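Local coordinates for major capsid protein (Faustovirus, PDB 5J7O) that probably forms, as a double jelly-roll trimer, the main building block of the capsid of this large double-stranded DNA virus, at residues B[72-77]-B[396-401]. Residues are numbered along the deposited sequence; the frame is centred on the assembly and turned at random.
Sequences EYQKTR and INNIFV
Backbone bonding between E72 and N398, and again between Q74 and I396, joins strand 69-76 to strand 389-401 as antiparallel neighbours in a sheet of the double jelly-roll. Each of these two hydrogen-bonded pairs exchanges two bonds, among them I396 N to Q74 O at 2.8 Å. I396 O serves several partners: besides accepting the backbone N of Q74, it meets Y73 CA in a CA-H...O contact of 3.3 Å and receives a weak hydrogen bond from N398 ND2.

Between these pairs lies the non-hydrogen-bonded pair Y73 and N397, whose side chains stack. N397 CB stands over one ring face, 3.8 Å from the Y73 centroid, in a CH-pi contact displaced toward the rim. With CG anti to the backbone N (chi1 -169°), the N397 amide is stacked over the ring, its CG 3.7 Å from Y73 CZ and the two planes 12° apart. D102 bonds both side chains, OD2 to Y73 OH and OD1 to N397 ND2, while Y553 of a second subunit also bonds Y73 OH.

Across the other face of the sheet, a water links Q74 OE1 (2.7 Å) to N398 ND2 (3.3 Å); N398 OD1 is held by the backbone N of G97.

Thus D102 and G97 give Y73 OH, N397 ND2 and N398 OD1 partners beside the strand pairing, with Y73 carrying the contact into the interface between subunits.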
ATOM      1  N   GLU B  72      14.368 -16.692  26.173  1.00 42.39           N
ATOM      2  CA  GLU B  72      13.158 -16.480  26.952  1.00 43.67           C
ATOM      3  C   GLU B  72      13.120 -15.024  27.386  1.00 41.04           C
ATOM      4  O   GLU B  72      14.146 -14.461  27.778  1.00 38.42           O
ATOM      5  CB  GLU B  72      13.104 -17.400  28.177  1.00 47.88           C
ATOM      6  CG  GLU B  72      11.889 -17.172  29.061  1.00 53.15           C
ATOM      7  CD  GLU B  72      11.988 -17.893  30.392  1.00 57.35           C
ATOM      8  OE1 GLU B  72      13.004 -18.582  30.623  1.00 58.34           O
ATOM      9  OE2 GLU B  72      11.050 -17.767  31.206  1.00 59.42           O
ATOM     10  N   TYR B  73      11.939 -14.421  27.311  1.00 40.66           N
ATOM     11  CA  TYR B  73      11.769 -13.028  27.685  1.00 39.64           C
ATOM     12  C   TYR B  73      11.499 -12.896  29.178  1.00 39.88           C
ATOM     13  O   TYR B  73      10.959 -13.801  29.819  1.00 39.87           O
ATOM     14  CB  TYR B  73      10.633 -12.388  26.888  1.00 39.71           C
ATOM     15  CG  TYR B  73      11.001 -12.103  25.452  1.00 38.71           C
ATOM     16  CD1 TYR B  73      11.475 -10.855  25.074  1.00 36.05           C
ATOM     17  CD2 TYR B  73      10.890 -13.086  24.478  1.00 38.17           C
ATOM     18  CE1 TYR B  73      11.819 -10.589  23.763  1.00 36.33           C
ATOM     19  CE2 TYR B  73      11.232 -12.830  23.165  1.00 37.01           C
ATOM     20  CZ  TYR B  73      11.697 -11.582  22.814  1.00 35.86           C
ATOM     21  OH  TYR B  73      12.040 -11.322  21.507  1.00 35.65           O
ATOM     22  N   GLN B  74      11.892 -11.749  29.726  1.00 38.72           N
ATOM     23  CA  GLN B  74      11.705 -11.437  31.135  1.00 39.82           C
ATOM     24  C   GLN B  74      11.375  -9.960  31.252  1.00 39.80           C
ATOM     25  O   GLN B  74      12.074  -9.122  30.676  1.00 39.82           O
ATOM     26  CB  GLN B  74      12.960 -11.775  31.948  1.00 42.66           C
ATOM     27  CG  GLN B  74      12.825 -11.541  33.443  1.00 45.40           C
ATOM     28  CD  GLN B  74      14.094 -11.884  34.199  1.00 49.31           C
ATOM     29  OE1 GLN B  74      15.180 -11.415  33.857  1.00 53.09           O
ATOM     30  NE2 GLN B  74      13.964 -12.715  35.227  1.00 48.44           N
ATOM     31  N   LYS B  75      10.310  -9.642  31.981  1.00 40.29           N
ATOM     32  CA  LYS B  75       9.873  -8.265  32.159  1.00 40.26           C
ATOM     33  C   LYS B  75      10.140  -7.814  33.588  1.00 42.36           C
ATOM     34  O   LYS B  75       9.971  -8.586  34.538  1.00 44.74           O
ATOM     35  CB  LYS B  75       8.389  -8.101  31.811  1.00 39.09           C
ATOM     36  CG  LYS B  75       7.418  -8.882  32.683  1.00 37.95           C
ATOM     37  CD  LYS B  75       6.003  -8.769  32.132  1.00 36.67           C
ATOM     38  CE  LYS B  75       4.978  -9.408  33.055  1.00 35.44           C
ATOM     39  NZ  LYS B  75       4.687  -8.557  34.241  1.00 36.51           N
ATOM     40  N   THR B  76      10.572  -6.563  33.732  1.00 45.00           N
ATOM     41  CA  THR B  76      10.921  -6.012  35.031  1.00 48.96           C
ATOM     42  C   THR B  76      10.352  -4.605  35.154  1.00 48.48           C
ATOM     43  O   THR B  76      10.051  -3.942  34.158  1.00 47.79           O
ATOM     44  CB  THR B  76      12.441  -5.989  35.250  1.00 54.34           C
ATOM     45  OG1 THR B  76      12.725  -5.630  36.608  1.00 59.41           O
ATOM     46  CG2 THR B  76      13.104  -4.984  34.317  1.00 53.67           C
ATOM     47  N   ARG B  77      10.206  -4.160  36.394  1.00 49.37           N
ATOM     48  CA  ARG B  77       9.650  -2.861  36.727  1.00 49.66           C
ATOM     49  C   ARG B  77      10.756  -1.853  36.998  1.00 46.83           C
ATOM     50  O   ARG B  77      11.895  -2.228  37.291  1.00 45.17           O
ATOM     51  CB  ARG B  77       8.735  -2.977  37.952  1.00 52.90           C
ATOM     52  CG  ARG B  77       7.527  -3.862  37.726  1.00 54.82           C
ATOM     53  CD  ARG B  77       6.449  -3.609  38.763  1.00 56.62           C
ATOM     54  NE  ARG B  77       5.252  -4.400  38.496  1.00 59.17           N
ATOM     55  CZ  ARG B  77       4.323  -4.069  37.605  1.00 60.20           C
ATOM     56  NH1 ARG B  77       4.451  -2.959  36.890  1.00 59.83           N
ATOM     57  NH2 ARG B  77       3.266  -4.849  37.426  1.00 60.94           N
ATOM     58  N   ILE B 396      12.959  -7.948  28.290  1.00 34.88           N
ATOM     59  CA  ILE B 396      14.322  -8.254  27.872  1.00 33.97           C
ATOM     60  C   ILE B 396      14.383  -9.709  27.436  1.00 34.32           C
ATOM     61  O   ILE B 396      14.004 -10.606  28.198  1.00 34.16           O
ATOM     62  CB  ILE B 396      15.339  -7.993  28.999  1.00 32.69           C
ATOM     63  CG1 ILE B 396      15.159  -6.587  29.573  1.00 32.13           C
ATOM     64  CG2 ILE B 396      16.760  -8.184  28.486  1.00 32.04           C
ATOM     65  CD1 ILE B 396      15.925  -6.356  30.854  1.00 33.75           C
ATOM     66  N   ASN B 397      14.863  -9.943  26.218  1.00 35.30           N
ATOM     67  CA  ASN B 397      15.109 -11.298  25.749  1.00 34.16           C
ATOM     68  C   ASN B 397      16.417 -11.804  26.341  1.00 32.47           C
ATOM     69  O   ASN B 397      17.442 -11.120  26.276  1.00 32.12           O
ATOM     70  CB  ASN B 397      15.162 -11.338  24.222  1.00 34.31           C
ATOM     71  CG  ASN B 397      15.145 -12.751  23.674  1.00 35.36           C
ATOM     72  OD1 ASN B 397      14.886 -13.708  24.402  1.00 36.03           O
ATOM     73  ND2 ASN B 397      15.416 -12.888  22.382  1.00 35.52           N
ATOM     74  N   ASN B 398      16.380 -12.999  26.926  1.00 33.39           N
ATOM     75  CA  ASN B 398      17.537 -13.592  27.581  1.00 35.62           C
ATOM     76  C   ASN B 398      17.928 -14.874  26.864  1.00 35.73           C
ATOM     77  O   ASN B 398      17.100 -15.776  26.701  1.00 37.19           O
ATOM     78  CB  ASN B 398      17.248 -13.872  29.057  1.00 37.76           C
ATOM     79  CG  ASN B 398      17.282 -12.617  29.900  1.00 39.09           C
ATOM     80  OD1 ASN B 398      18.302 -12.295  30.511  1.00 39.82           O
ATOM     81  ND2 ASN B 398      16.171 -11.893  29.932  1.00 41.71           N
ATOM     82  N   ILE B 399      19.190 -14.955  26.451  1.00 35.81           N
ATOM     83  CA  ILE B 399      19.703 -16.079  25.676  1.00 35.69           C
ATOM     84  C   ILE B 399      20.522 -16.979  26.593  1.00 36.62           C
ATOM     85  O   ILE B 399      21.366 -16.498  27.358  1.00 36.93           O
ATOM     86  CB  ILE B 399      20.544 -15.591  24.485  1.00 36.10           C
ATOM     87  CG1 ILE B 399      19.666 -14.813  23.502  1.00 36.64           C
ATOM     88  CG2 ILE B 399      21.230 -16.758  23.792  1.00 35.72           C
ATOM     89  CD1 ILE B 399      20.396 -14.352  22.261  1.00 37.99           C
ATOM     90  N   PHE B 400      20.271 -18.283  26.514  1.00 37.69           N
ATOM     91  CA  PHE B 400      20.978 -19.282  27.300  1.00 40.87           C
ATOM     92  C   PHE B 400      21.767 -20.190  26.367  1.00 42.74           C
ATOM     93  O   PHE B 400      21.264 -20.600  25.317  1.00 41.53           O
ATOM     94  CB  PHE B 400      20.004 -20.115  28.143  1.00 42.10           C
ATOM     95  CG  PHE B 400      19.170 -19.300  29.091  1.00 45.06           C
ATOM     96  CD1 PHE B 400      18.024 -18.656  28.648  1.00 46.42           C
ATOM     97  CD2 PHE B 400      19.524 -19.183  30.424  1.00 46.52           C
ATOM     98  CE1 PHE B 400      17.255 -17.905  29.517  1.00 47.27           C
ATOM     99  CE2 PHE B 400      18.757 -18.436  31.298  1.00 46.71           C
ATOM    100  CZ  PHE B 400      17.622 -17.796  30.844  1.00 47.55           C
ATOM    101  N   VAL B 401      23.008 -20.494  26.748  1.00 44.42           N
ATOM    102  CA  VAL B 401      23.888 -21.358  25.969  1.00 44.12           C
ATOM    103  C   VAL B 401      24.553 -22.353  26.912  1.00 50.30           C
ATOM    104  O   VAL B 401      24.520 -22.205  28.135  1.00 52.07           O
ATOM    105  CB  VAL B 401      24.954 -20.561  25.186  1.00 38.45           C
ATOM    106  CG1 VAL B 401      24.296 -19.640  24.166  1.00 34.47           C
ATOM    107  CG2 VAL B 401      25.833 -19.768  26.143  1.00 36.26           C
TER
HETATM  108  O   HOH W   1      16.201  -9.554  32.228  1.00 44.74           O